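Local structure of glutathione S-transferase (Bombyx mori, 4E8H) at residues K51-P54 and Q55-P59. The protein probably catalyses the transfer of glutathione to electrophilic substrates and works as a homodimer. Numbering follows the deposited sequence.
With GSH (glutathione), chain F.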
loop_
_atom_site.group_PDB
_atom_site.type_symbol
_atom_site.label_atom_id
_atom_site.label_comp_id
_atom_site.label_asym_id
_atom_site.label_seq_id
_atom_site.Cartn_x
_atom_site.Cartn_y
_atom_site.Cartn_z
ATOM N N LYS B 51 1.153 -23.482 -0.635
ATOM C CA LYS B 51 1.327 -23.585 -2.086
ATOM C C LYS B 51 0.540 -22.483 -2.802
ATOM O O LYS B 51 1.058 -21.831 -3.714
ATOM C CB LYS B 51 0.893 -24.969 -2.588
ATOM C CG LYS B 51 0.965 -25.143 -4.106
ATOM C CD LYS B 51 0.754 -26.595 -4.517
ATOM C CE LYS B 51 0.943 -26.768 -6.018
ATOM N NZ LYS B 51 0.828 -28.191 -6.445
ATOM N N MET B 52 -0.706 -22.284 -2.377
ATOM C CA MET B 52 -1.563 -21.233 -2.918
ATOM C C MET B 52 -1.026 -19.839 -2.569
ATOM O O MET B 52 -0.844 -19.000 -3.454
ATOM C CB MET B 52 -3.002 -21.418 -2.415
ATOM C CG MET B 52 -3.981 -20.346 -2.881
ATOM S SD MET B 52 -5.681 -20.603 -2.336
ATOM C CE MET B 52 -5.512 -20.446 -0.560
ATOM N N ASN B 53 -0.763 -19.608 -1.285
ATOM C CA ASN B 53 -0.294 -18.313 -0.797
ATOM C C ASN B 53 0.841 -18.520 0.206
ATOM O O ASN B 53 0.581 -18.813 1.378
ATOM C CB ASN B 53 -1.466 -17.536 -0.169
ATOM C CG ASN B 53 -1.056 -16.179 0.411
ATOM O OD1 ASN B 53 0.114 -15.796 0.398
ATOM N ND2 ASN B 53 -2.038 -15.449 0.926
ATOM N N PRO B 54 2.103 -18.377 -0.250
ATOM C CA PRO B 54 3.258 -18.585 0.635
ATOM C C PRO B 54 3.312 -17.627 1.828
ATOM O O PRO B 54 3.964 -17.931 2.830
ATOM C CB PRO B 54 4.465 -18.367 -0.288
ATOM C CG PRO B 54 3.931 -17.647 -1.484
ATOM C CD PRO B 54 2.520 -18.115 -1.639
ATOM N N GLN B 55 2.623 -16.492 1.721
ATOM C CA GLN B 55 2.549 -15.527 2.818
ATOM C C GLN B 55 1.484 -15.921 3.855
ATOM O O GLN B 55 1.388 -15.300 4.916
ATOM C CB GLN B 55 2.302 -14.112 2.276
ATOM C CG GLN B 55 2.900 -13.005 3.141
ATOM C CD GLN B 55 2.757 -11.613 2.536
ATOM O OE1 GLN B 55 2.631 -11.453 1.319
ATOM N NE2 GLN B 55 2.785 -10.598 3.391
ATOM N N HIS B 56 0.707 -16.962 3.546
ATOM C CA HIS B 56 -0.332 -17.500 4.442
ATOM C C HIS B 56 -1.161 -16.419 5.149
ATOM O O HIS B 56 -1.248 -16.377 6.380
ATOM C CB HIS B 56 0.256 -18.515 5.442
ATOM C CG HIS B 56 1.429 -18.000 6.217
ATOM N ND1 HIS B 56 1.292 -17.202 7.331
ATOM C CD2 HIS B 56 2.761 -18.169 6.036
ATOM C CE1 HIS B 56 2.489 -16.900 7.804
ATOM N NE2 HIS B 56 3.397 -17.475 7.036
ATOM N N THR B 57 -1.758 -15.545 4.345
ATOM C CA THR B 57 -2.632 -14.494 4.848
ATOM C C THR B 57 -4.067 -14.710 4.387
ATOM O O THR B 57 -4.324 -15.426 3.414
ATOM C CB THR B 57 -2.198 -13.094 4.350
ATOM O OG1 THR B 57 -2.049 -13.119 2.922
ATOM C CG2 THR B 57 -0.884 -12.661 4.997
ATOM N N ILE B 58 -4.994 -14.094 5.113
ATOM C CA ILE B 58 -6.349 -13.870 4.630
ATOM C C ILE B 58 -6.568 -12.351 4.552
ATOM O O ILE B 58 -6.040 -11.609 5.384
ATOM C CB ILE B 58 -7.424 -14.552 5.523
ATOM C CG1 ILE B 58 -7.286 -14.119 6.989
ATOM C CG2 ILE B 58 -7.343 -16.074 5.387
ATOM C CD1 ILE B 58 -8.526 -14.365 7.835
ATOM N N PRO B 59 -7.332 -11.876 3.549
ATOM C CA PRO B 59 -8.031 -12.627 2.509
ATOM C C PRO B 59 -7.102 -13.128 1.408
ATOM O O PRO B 59 -6.108 -12.475 1.082
ATOM C CB PRO B 59 -9.003 -11.594 1.932
ATOM C CG PRO B 59 -8.315 -10.296 2.117
ATOM C CD PRO B 59 -7.542 -10.423 3.405
HETATM N N1 GSH F . -2.160 -6.228 4.227
HETATM C CA1 GSH F . -2.951 -7.446 4.199
HETATM C C1 GSH F . -4.211 -7.197 3.418
HETATM O O11 GSH F . -4.648 -6.035 3.276
HETATM O O12 GSH F . -4.834 -8.149 2.897
HETATM C CB1 GSH F . -3.291 -7.876 5.625
HETATM C CG1 GSH F . -3.534 -9.382 5.704
HETATM C CD1 GSH F . -3.377 -9.891 7.121
HETATM O OE1 GSH F . -2.291 -9.473 7.918
HETATM N N2 GSH F . -4.302 -10.743 7.562
HETATM C CA2 GSH F . -4.202 -11.380 8.865
HETATM C C2 GSH F . -3.574 -12.736 8.741
HETATM O O2 GSH F . -3.791 -13.477 7.563
HETATM C CB2 GSH F . -5.591 -11.516 9.478
HETATM S SG2 GSH F . -6.362 -9.916 9.831
HETATM N N3 GSH F . -2.835 -13.179 9.759
HETATM C CA3 GSH F . -2.317 -14.538 9.816
HETATM C C3 GSH F . -0.945 -14.663 9.192
HETATM O O31 GSH F . -0.480 -13.739 8.489
HETATM O O32 GSH F . -0.252 -15.692 9.367
#
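Asn53, the first residue to leave the helix 47-52, turns its amide back over the type I beta turn that it opens and His56 closes. The turn itself is shut by His56 N bonding to Asn53 O at 2.9 Å. With CG anti to the backbone N (chi1 178°), OD1 is placed by Gln55 N and ND2 by Thr57 OG1. Gln55 N reaches OD1 at 2.9 Å from above the carbonyl plane in a bent bond (133° at the hydrogen). This side-chain oxygen accepting the NH two residues on makes an Asx turn inside the beta turn. The other end of the amide reaches further along the chain: ND2 donates to Thr57 OG1 at 3.1 Å, the hydroxyl lying close to the amide plane, and also to Thr60 OG1 at the start of strand 60-63. Pro54 takes the first corner of the turn and Gln55 the second; Pro54 packs on Trp69 and on Thr145 of the second subunit. Gln55 stands with its amide nearly perpendicular to that of Asn53, and its OE1 accepts a hydrogen bond from Trp69 NE1. Replacing Asn53 by an alanine removes both ends of the amide, and Gln55 N, Thr57 OG1 and Thr60 OG1 would probably each lose this partner, leaving the turn held by its backbone bond. Beyond the turn the chain meets glutathione: His56 ND1 bonds edge-on to carboxylate O32 at 3.0 Å, while Ile58 N and O pair with O2 and N2 of the ligand, before the cis-Pro59 characteristic of the thioredoxin-like fold. One buried amide thus ties helix end, turn and strand start together, which probably helps to fix the Ile58 N-H and C=O that meet glutathione.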